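Local atomic coordinates of Sts-2 protein (Mus musculus, PDB entry 3D4I), a protein that shows acid-dependent phosphatase activity in its 2H-phosphatase domain and probably counters CBL-mediated down-regulation of T-cell and growth-factor receptors. Residues 81-86 with 109-114; 85-90 with 194-199; 234-239 with 253-258. One frame throughout, in Å; residues are numbered along the deposited sequence.

Contact 1: 81-86 with 109-114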
loop_
_atom_site.group_PDB
_atom_site.type_symbol
_atom_site.label_atom_id
_atom_site.label_comp_id
_atom_site.label_asym_id
_atom_site.label_seq_id
_atom_site.Cartn_x
_atom_site.Cartn_y
_atom_site.Cartn_z
ATOM N N ALA A 81 -10.540 -7.452 2.555
ATOM C CA ALA A 81 -11.660 -7.584 1.605
ATOM C C ALA A 81 -12.290 -8.977 1.694
ATOM O O ALA A 81 -13.520 -9.116 1.681
ATOM C CB ALA A 81 -11.214 -7.285 0.169
ATOM N N LEU A 82 -11.449 -10.009 1.793
ATOM C CA LEU A 82 -11.950 -11.362 2.005
ATOM C C LEU A 82 -12.798 -11.459 3.259
ATOM O O LEU A 82 -13.883 -12.050 3.212
ATOM C CB LEU A 82 -10.818 -12.399 2.030
ATOM C CG LEU A 82 -10.287 -12.733 0.633
ATOM C CD1 LEU A 82 -8.899 -13.381 0.706
ATOM C CD2 LEU A 82 -11.314 -13.635 -0.169
ATOM N N LEU A 83 -12.324 -10.890 4.366
ATOM C CA LEU A 83 -13.163 -10.805 5.580
ATOM C C LEU A 83 -14.512 -10.131 5.296
ATOM O O LEU A 83 -15.570 -10.678 5.651
ATOM C CB LEU A 83 -12.444 -10.104 6.758
ATOM C CG LEU A 83 -13.182 -10.158 8.107
ATOM C CD1 LEU A 83 -13.354 -11.619 8.560
ATOM C CD2 LEU A 83 -12.471 -9.342 9.184
ATOM N N ASP A 84 -14.463 -8.957 4.659
ATOM C CA ASP A 84 -15.661 -8.171 4.337
ATOM C C ASP A 84 -16.667 -8.955 3.482
ATOM O O ASP A 84 -17.892 -8.831 3.646
ATOM C CB ASP A 84 -15.254 -6.874 3.618
ATOM C CG ASP A 84 -14.562 -5.859 4.546
ATOM O OD1 ASP A 84 -14.496 -6.068 5.784
ATOM O OD2 ASP A 84 -14.064 -4.842 4.012
ATOM N N SER A 85 -16.148 -9.786 2.583
ATOM C CA SER A 85 -16.991 -10.556 1.668
ATOM C C SER A 85 -17.827 -11.665 2.333
ATOM O O SER A 85 -18.772 -12.178 1.725
ATOM C CB SER A 85 -16.145 -11.161 0.557
ATOM O OG SER A 85 -15.477 -12.315 1.033
ATOM N N GLY A 86 -17.459 -12.054 3.544
ATOM C CA GLY A 86 -18.171 -13.096 4.268
ATOM C C GLY A 86 -17.891 -14.536 3.845
ATOM O O GLY A 86 -18.460 -15.465 4.413
ATOM N N GLU A 109 -4.034 -13.081 8.774
ATOM C CA GLU A 109 -4.102 -12.159 9.905
ATOM C C GLU A 109 -5.302 -11.225 9.769
ATOM O O GLU A 109 -6.064 -11.027 10.731
ATOM C CB GLU A 109 -2.781 -11.413 10.087
ATOM C CG GLU A 109 -1.757 -12.214 10.879
ATOM C CD GLU A 109 -0.352 -11.601 10.859
ATOM O OE1 GLU A 109 -0.175 -10.453 10.382
ATOM O OE2 GLU A 109 0.580 -12.285 11.322
ATOM N N GLU A 110 -5.534 -10.731 8.558
ATOM C CA GLU A 110 -6.676 -9.849 8.306
ATOM C C GLU A 110 -8.006 -10.584 8.260
ATOM O O GLU A 110 -9.054 -9.989 8.524
ATOM C CB GLU A 110 -6.488 -9.055 7.024
ATOM C CG GLU A 110 -5.394 -7.995 7.094
ATOM C CD GLU A 110 -5.667 -6.910 8.104
ATOM O OE1 GLU A 110 -6.852 -6.511 8.293
ATOM O OE2 GLU A 110 -4.679 -6.476 8.728
ATOM N N LEU A 111 -7.960 -11.872 7.917
ATOM C CA LEU A 111 -9.140 -12.740 8.025
ATOM C C LEU A 111 -9.452 -13.152 9.468
ATOM O O LEU A 111 -10.505 -13.720 9.726
ATOM C CB LEU A 111 -8.908 -14.029 7.233
ATOM C CG LEU A 111 -9.642 -14.515 5.976
ATOM C CD1 LEU A 111 -11.013 -13.852 5.675
ATOM C CD2 LEU A 111 -8.767 -14.573 4.771
ATOM N N LYS A 112 -8.509 -12.929 10.382
ATOM C CA LYS A 112 -8.584 -13.379 11.779
ATOM C C LYS A 112 -8.520 -14.904 11.933
ATOM O O LYS A 112 -9.026 -15.482 12.916
ATOM C CB LYS A 112 -9.812 -12.801 12.502
ATOM C CG LYS A 112 -9.812 -11.290 12.584
ATOM C CD LYS A 112 -11.083 -10.750 13.251
ATOM C CE LYS A 112 -11.342 -9.284 12.861
ATOM N NZ LYS A 112 -10.087 -8.504 12.698
ATOM N N LEU A 113 -7.834 -15.535 10.989
ATOM C CA LEU A 113 -7.738 -16.981 10.923
ATOM C C LEU A 113 -6.318 -17.499 11.099
ATOM O O LEU A 113 -6.072 -18.688 10.928
ATOM C CB LEU A 113 -8.322 -17.468 9.583
ATOM C CG LEU A 113 -9.813 -17.205 9.371
ATOM C CD1 LEU A 113 -10.185 -17.645 7.951
ATOM C CD2 LEU A 113 -10.650 -17.953 10.404
ATOM N N GLU A 114 -5.381 -16.619 11.452
ATOM C CA GLU A 114 -3.963 -16.995 11.499
ATOM C C GLU A 114 -3.610 -18.061 12.552
ATOM O O GLU A 114 -2.649 -18.806 12.389
ATOM C CB GLU A 114 -3.052 -15.759 11.628
ATOM C CG GLU A 114 -2.951 -15.156 13.051
ATOM C CD GLU A 114 -4.076 -14.183 13.422
ATOM O OE1 GLU A 114 -5.224 -14.353 12.971
ATOM O OE2 GLU A 114 -3.804 -13.240 14.210
#
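Leu111 pushes its CD1 methyl against the last turn of helix 69-85, at the step from Leu82 to Leu83. There Leu111 CD1 lies 3.5 Å from Leu83 N, and its nearest side-chain carbon is Leu82 CB at 3.9 Å, with Leu111 CD2 reaching toward that same CB. Leu83 answers from the other side. With CG anti to the backbone N (chi1 -172°), its two methyls extend toward the end of helix 98-111, where Leu83 CD2 comes within 3.5 Å of Glu110 O and Leu83 CD1 within 3.7 Å of Leu111 O. Leu83 CD2 also covers the CE methylene of Lys112, 3.8 Å from Lys112 CE. With an alanine here both methyls go, and the carbonyls of Glu110 and Leu111 are likely to lose their apolar cover and Lys112 CE its neighbour across the contact.

Both helices end here. Lys112 takes a positive phi (67°) and closes helix 98-111 in a Schellman motif, its N bonded to Glu109 O. Helix 69-85 stops at Gly86, also with positive phi, while Ser85 OG turns back to donate to Leu82 O over 2.7 Å. Farther out, Leu82 packs on Ile107, Leu111 packs on Val89 of strand 89-94, and Asp84 makes a salt bridge to Arg49 of the second subunit. Two helices whose C-terminal ends meet over one face of the sheet, joined in sequence by strand 89-94, are characteristic of the layered alpha/beta fold of the histidine phosphatase superfamily.

Contact 2: 85-90 with 194-199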
loop_
_atom_site.group_PDB
_atom_site.type_symbol
_atom_site.label_atom_id
_atom_site.label_comp_id
_atom_site.label_asym_id
_atom_site.label_seq_id
_atom_site.Cartn_x
_atom_site.Cartn_y
_atom_site.Cartn_z
ATOM N N SER A 85 -16.148 -9.786 2.583
ATOM C CA SER A 85 -16.991 -10.556 1.668
ATOM C C SER A 85 -17.827 -11.665 2.333
ATOM O O SER A 85 -18.772 -12.178 1.725
ATOM C CB SER A 85 -16.145 -11.161 0.557
ATOM O OG SER A 85 -15.477 -12.315 1.033
ATOM N N GLY A 86 -17.459 -12.054 3.544
ATOM C CA GLY A 86 -18.171 -13.096 4.268
ATOM C C GLY A 86 -17.891 -14.536 3.845
ATOM O O GLY A 86 -18.460 -15.465 4.413
ATOM N N VAL A 87 -17.034 -14.742 2.851
ATOM C CA VAL A 87 -16.736 -16.102 2.399
ATOM C C VAL A 87 -16.037 -16.936 3.487
ATOM O O VAL A 87 -15.330 -16.404 4.349
ATOM C CB VAL A 87 -15.925 -16.145 1.056
ATOM C CG1 VAL A 87 -16.651 -15.373 -0.011
ATOM C CG2 VAL A 87 -14.473 -15.640 1.239
ATOM N N ARG A 88 -16.243 -18.252 3.422
ATOM C CA ARG A 88 -15.630 -19.199 4.349
ATOM C C ARG A 88 -14.315 -19.724 3.784
ATOM O O ARG A 88 -14.328 -20.472 2.821
ATOM C CB ARG A 88 -16.611 -20.377 4.589
ATOM C CG ARG A 88 -16.193 -21.304 5.715
ATOM C CD ARG A 88 -17.311 -22.319 6.154
ATOM N NE ARG A 88 -16.681 -23.334 6.992
ATOM C CZ ARG A 88 -16.465 -24.592 6.638
ATOM N NH1 ARG A 88 -16.877 -25.036 5.453
ATOM N NH2 ARG A 88 -15.846 -25.412 7.480
ATOM N N VAL A 89 -13.186 -19.330 4.382
ATOM C CA VAL A 89 -11.879 -19.855 4.006
ATOM C C VAL A 89 -11.541 -21.010 4.947
ATOM O O VAL A 89 -11.558 -20.829 6.170
ATOM C CB VAL A 89 -10.771 -18.760 4.108
ATOM C CG1 VAL A 89 -9.391 -19.346 3.834
ATOM C CG2 VAL A 89 -11.079 -17.602 3.172
ATOM N N THR A 90 -11.211 -22.171 4.377
ATOM C CA THR A 90 -11.002 -23.406 5.143
ATOM C C THR A 90 -9.593 -23.976 5.094
ATOM O O THR A 90 -9.247 -24.876 5.858
ATOM C CB THR A 90 -11.980 -24.512 4.667
ATOM O OG1 THR A 90 -11.767 -24.772 3.275
ATOM C CG2 THR A 90 -13.404 -24.061 4.860
ATOM N N MET A 194 -16.560 -27.632 1.852
ATOM C CA MET A 194 -17.430 -26.712 1.093
ATOM C C MET A 194 -17.092 -25.211 1.137
ATOM O O MET A 194 -17.874 -24.370 0.663
ATOM C CB MET A 194 -18.915 -26.975 1.394
ATOM C CG MET A 194 -19.383 -28.308 0.824
ATOM S SD MET A 194 -20.985 -28.922 1.392
ATOM C CE MET A 194 -21.923 -28.877 -0.143
ATOM N N GLY A 195 -15.924 -24.875 1.664
ATOM C CA GLY A 195 -15.462 -23.491 1.624
ATOM C C GLY A 195 -14.360 -23.287 0.597
ATOM O O GLY A 195 -14.191 -24.094 -0.347
ATOM N N ILE A 196 -13.622 -22.195 0.773
ATOM C CA ILE A 196 -12.561 -21.814 -0.152
ATOM C C ILE A 196 -11.179 -22.190 0.362
ATOM O O ILE A 196 -10.826 -21.897 1.499
ATOM C CB ILE A 196 -12.604 -20.290 -0.461
ATOM C CG1 ILE A 196 -13.985 -19.879 -0.996
ATOM C CG2 ILE A 196 -11.447 -19.871 -1.423
ATOM C CD1 ILE A 196 -14.126 -18.369 -1.257
ATOM N N THR A 197 -10.397 -22.828 -0.501
ATOM C CA THR A 197 -8.987 -23.062 -0.257
ATOM C C THR A 197 -8.154 -21.996 -0.976
ATOM O O THR A 197 -8.315 -21.773 -2.177
ATOM C CB THR A 197 -8.564 -24.454 -0.777
ATOM O OG1 THR A 197 -9.272 -25.458 -0.040
ATOM C CG2 THR A 197 -7.044 -24.676 -0.612
ATOM N N LEU A 198 -7.240 -21.356 -0.244
ATOM C CA LEU A 198 -6.333 -20.380 -0.887
ATOM C C LEU A 198 -5.066 -21.062 -1.382
ATOM O O LEU A 198 -4.503 -21.902 -0.688
ATOM C CB LEU A 198 -6.001 -19.243 0.087
ATOM C CG LEU A 198 -7.146 -18.548 0.869
ATOM C CD1 LEU A 198 -6.580 -17.387 1.699
ATOM C CD2 LEU A 198 -8.234 -18.026 -0.037
ATOM N N ILE A 199 -4.644 -20.715 -2.598
ATOM C CA ILE A 199 -3.420 -21.197 -3.189
ATOM C C ILE A 199 -2.579 -19.935 -3.417
ATOM O O ILE A 199 -2.799 -19.205 -4.374
ATOM C CB ILE A 199 -3.666 -21.930 -4.557
ATOM C CG1 ILE A 199 -4.660 -23.118 -4.420
ATOM C CG2 ILE A 199 -2.347 -22.363 -5.211
ATOM C CD1 ILE A 199 -4.261 -24.206 -3.460
#
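Arg88 and Thr90 bracket Ile196 in a parallel bridge centred on Val89 and Ile196: Ile196 N donates to Arg88 O over 2.8 Å, nearly straight at 171°, and Thr90 N donates to Ile196 O over 2.9 Å, tilted out of that carbonyl plane. Val89 CA makes a further CA-H...O contact with Ile196 O. Gly195 opens the strand. Gly195 CA sits 3.4 Å from Arg88 O and 3.9 Å from Thr90 CG2, and a CB here would collide with both. Its N is buried without a partner in the model.

This is where strands 89-94 and 196-201 start, neighbours in the parallel part of the sheet at the heart of the histidine phosphatase fold, with 11-16 on the far side of 196-201.

On the face bearing Val89 and Ile196, Ile196 CD1 lies against the CB-CG2 bond of Val87, 3.7 Å from Val87 CB. Val89 CG1, anti to its own N (chi1 175°), meets Leu198 CG at 3.8 Å, the two side chains crossing at about a right angle. Thr90 CG2 lies over the centre of one face of the Arg88 guanidinium, 3.5 Å above its plane, while Thr90 OG1 bonds to Asp193 OD2.

Contact 3: 234-239 with 253-258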
loop_
_atom_site.group_PDB
_atom_site.type_symbol
_atom_site.label_atom_id
_atom_site.label_comp_id
_atom_site.label_asym_id
_atom_site.label_seq_id
_atom_site.Cartn_x
_atom_site.Cartn_y
_atom_site.Cartn_z
ATOM N N LEU A 234 -1.221 -9.600 -5.855
ATOM C CA LEU A 234 -2.508 -10.062 -5.344
ATOM C C LEU A 234 -3.552 -10.363 -6.443
ATOM O O LEU A 234 -4.733 -10.440 -6.156
ATOM C CB LEU A 234 -3.069 -9.079 -4.273
ATOM C CG LEU A 234 -2.531 -9.279 -2.843
ATOM C CD1 LEU A 234 -2.995 -10.617 -2.293
ATOM C CD2 LEU A 234 -1.028 -9.238 -2.821
ATOM N N GLY A 235 -3.111 -10.531 -7.700
ATOM C CA GLY A 235 -4.036 -10.908 -8.782
ATOM C C GLY A 235 -4.643 -12.266 -8.445
ATOM O O GLY A 235 -3.973 -13.090 -7.839
ATOM N N MET A 236 -5.918 -12.488 -8.796
ATOM C CA MET A 236 -6.596 -13.738 -8.427
ATOM C C MET A 236 -7.337 -14.432 -9.576
ATOM O O MET A 236 -7.846 -13.760 -10.472
ATOM C CB MET A 236 -7.595 -13.460 -7.299
ATOM C CG MET A 236 -6.982 -12.894 -6.047
ATOM S SD MET A 236 -8.257 -12.528 -4.841
ATOM C CE MET A 236 -7.270 -11.912 -3.475
ATOM N N CYS A 237 -7.386 -15.770 -9.513
ATOM C CA CYS A 237 -8.176 -16.635 -10.411
ATOM C C CYS A 237 -8.991 -17.517 -9.476
ATOM O O CYS A 237 -8.414 -18.135 -8.591
ATOM C CB CYS A 237 -7.244 -17.560 -11.224
ATOM S SG CYS A 237 -8.098 -18.563 -12.438
ATOM N N PHE A 238 -10.301 -17.614 -9.689
ATOM C CA PHE A 238 -11.197 -18.358 -8.790
ATOM C C PHE A 238 -11.920 -19.487 -9.549
ATOM O O PHE A 238 -12.528 -19.240 -10.613
ATOM C CB PHE A 238 -12.216 -17.383 -8.182
ATOM C CG PHE A 238 -13.057 -17.962 -7.077
ATOM C CD1 PHE A 238 -12.485 -18.713 -6.055
ATOM C CD2 PHE A 238 -14.427 -17.706 -7.032
ATOM C CE1 PHE A 238 -13.257 -19.245 -5.018
ATOM C CE2 PHE A 238 -15.221 -18.215 -5.993
ATOM C CZ PHE A 238 -14.629 -18.990 -4.980
ATOM N N CYS A 239 -11.855 -20.709 -9.020
ATOM C CA CYS A 239 -12.635 -21.836 -9.600
ATOM C C CYS A 239 -13.578 -22.396 -8.566
ATOM O O CYS A 239 -13.189 -22.511 -7.407
ATOM C CB CYS A 239 -11.714 -22.942 -10.078
ATOM S SG CYS A 239 -10.593 -22.398 -11.358
ATOM N N PRO A 253 -13.679 -13.808 -8.997
ATOM C CA PRO A 253 -13.168 -13.857 -7.603
ATOM C C PRO A 253 -14.101 -13.148 -6.611
ATOM O O PRO A 253 -14.796 -12.208 -7.008
ATOM C CB PRO A 253 -11.813 -13.137 -7.699
ATOM C CG PRO A 253 -11.366 -13.366 -9.129
ATOM C CD PRO A 253 -12.668 -13.287 -9.934
ATOM N N PRO A 254 -14.133 -13.601 -5.338
ATOM C CA PRO A 254 -15.042 -13.048 -4.326
ATOM C C PRO A 254 -14.679 -11.627 -3.876
ATOM O O PRO A 254 -15.418 -11.022 -3.119
ATOM C CB PRO A 254 -14.863 -14.007 -3.142
ATOM C CG PRO A 254 -13.474 -14.521 -3.289
ATOM C CD PRO A 254 -13.308 -14.696 -4.783
ATOM N N VAL A 255 -13.531 -11.127 -4.312
ATOM C CA VAL A 255 -13.119 -9.763 -3.960
ATOM C C VAL A 255 -12.607 -9.042 -5.195
ATOM O O VAL A 255 -12.185 -9.682 -6.157
ATOM C CB VAL A 255 -12.076 -9.717 -2.803
ATOM C CG1 VAL A 255 -12.690 -10.207 -1.514
ATOM C CG2 VAL A 255 -10.837 -10.495 -3.120
ATOM N N LYS A 256 -12.647 -7.714 -5.172
ATOM C CA LYS A 256 -12.269 -6.916 -6.348
ATOM C C LYS A 256 -10.772 -6.880 -6.576
ATOM O O LYS A 256 -10.000 -7.263 -5.689
ATOM C CB LYS A 256 -12.791 -5.488 -6.192
ATOM C CG LYS A 256 -14.270 -5.416 -5.908
ATOM C CD LYS A 256 -15.096 -5.793 -7.122
ATOM C CE LYS A 256 -16.562 -5.427 -6.867
ATOM N NZ LYS A 256 -17.388 -5.610 -8.093
ATOM N N THR A 257 -10.382 -6.407 -7.764
ATOM C CA THR A 257 -8.992 -6.073 -8.069
ATOM C C THR A 257 -8.494 -4.899 -7.216
ATOM O O THR A 257 -9.267 -4.228 -6.567
ATOM C CB THR A 257 -8.840 -5.652 -9.540
ATOM O OG1 THR A 257 -9.800 -4.630 -9.858
ATOM C CG2 THR A 257 -9.079 -6.831 -10.428
ATOM N N LEU A 258 -7.187 -4.686 -7.230
ATOM C CA LEU A 258 -6.553 -3.570 -6.565
ATOM C C LEU A 258 -5.691 -2.856 -7.593
ATOM O O LEU A 258 -4.725 -3.432 -8.107
ATOM C CB LEU A 258 -5.702 -4.052 -5.390
ATOM C CG LEU A 258 -4.687 -3.018 -4.859
ATOM C CD1 LEU A 258 -5.357 -1.790 -4.273
ATOM C CD2 LEU A 258 -3.752 -3.723 -3.857
#
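Pro253 fits its ring into the shallow hollow between Met236 and Phe238 on strand 236-241. Both of these side chains leave the strand toward the 253-258 loop, whereas Cys237 between them points away, so the hollow is floored by backbone and walled by two CB atoms. The ring tip reaches down to that floor, Pro253 CG standing 3.8 Å from Met236 O, and the same CG lies 4.2 Å from Met236 CB and 4.2 Å from Phe238 CB. At the base of the same ring, Pro253 CA presses on Phe238 CB at 3.7 Å.

Next comes Pro254, whose CD sits over one face of the Phe238 ring in a CH-pi contact, 4.0 Å from the ring centroid and 15° off its normal. CG anti to the backbone N (chi1 -171°) carries the Phe238 ring beside the two prolines, and chi2 turns a face to Pro254. The joining is all van der Waals contact and shape.

Strands 236-241 and 248-251 form an antiparallel hairpin at one margin of the sheet, bonded through Phe238 and Val251, and 253-258 follows it. The chain quits the sheet and folds back across its face, its prolines covering the first strand of the hairpin, 236-241. Helix 69-85 lies along the same face, and Val255 touches Ala81 there. On the strand side, Met236 in one of its two conformers brings SD 3.7 Å from Val255 CG2, so this contact is less certain.

The loop itself takes part in the dimer interface: Pro253 packs on Trp268 of the second subunit, and Thr257 OG1 bonds to Asp44 OD2 of that subunit.

How the contacts relate
All three contacts are partly buried and lie around one face of the sheet. Contact 3 lies nearest the centre of the chain, about 13 Å between centres against 16 and 17 Å, and none of its touching residues is exposed; contacts 1 and 2 run out to the exposed Lys112, Arg88 and Met194. Contacts 1 and 2 share Ser85 and Gly86. Contact 3 joins them through Val255 against Leu82, and through Phe238 CZ, 3.8 Å from Ile196 CD1. Contact 2 alone joins two strands by backbone hydrogen bonds; contacts 1 and 3 rely on apolar packing, between helix ends or between strand and proline loop, and both, unlike contact 2, touch the second subunit.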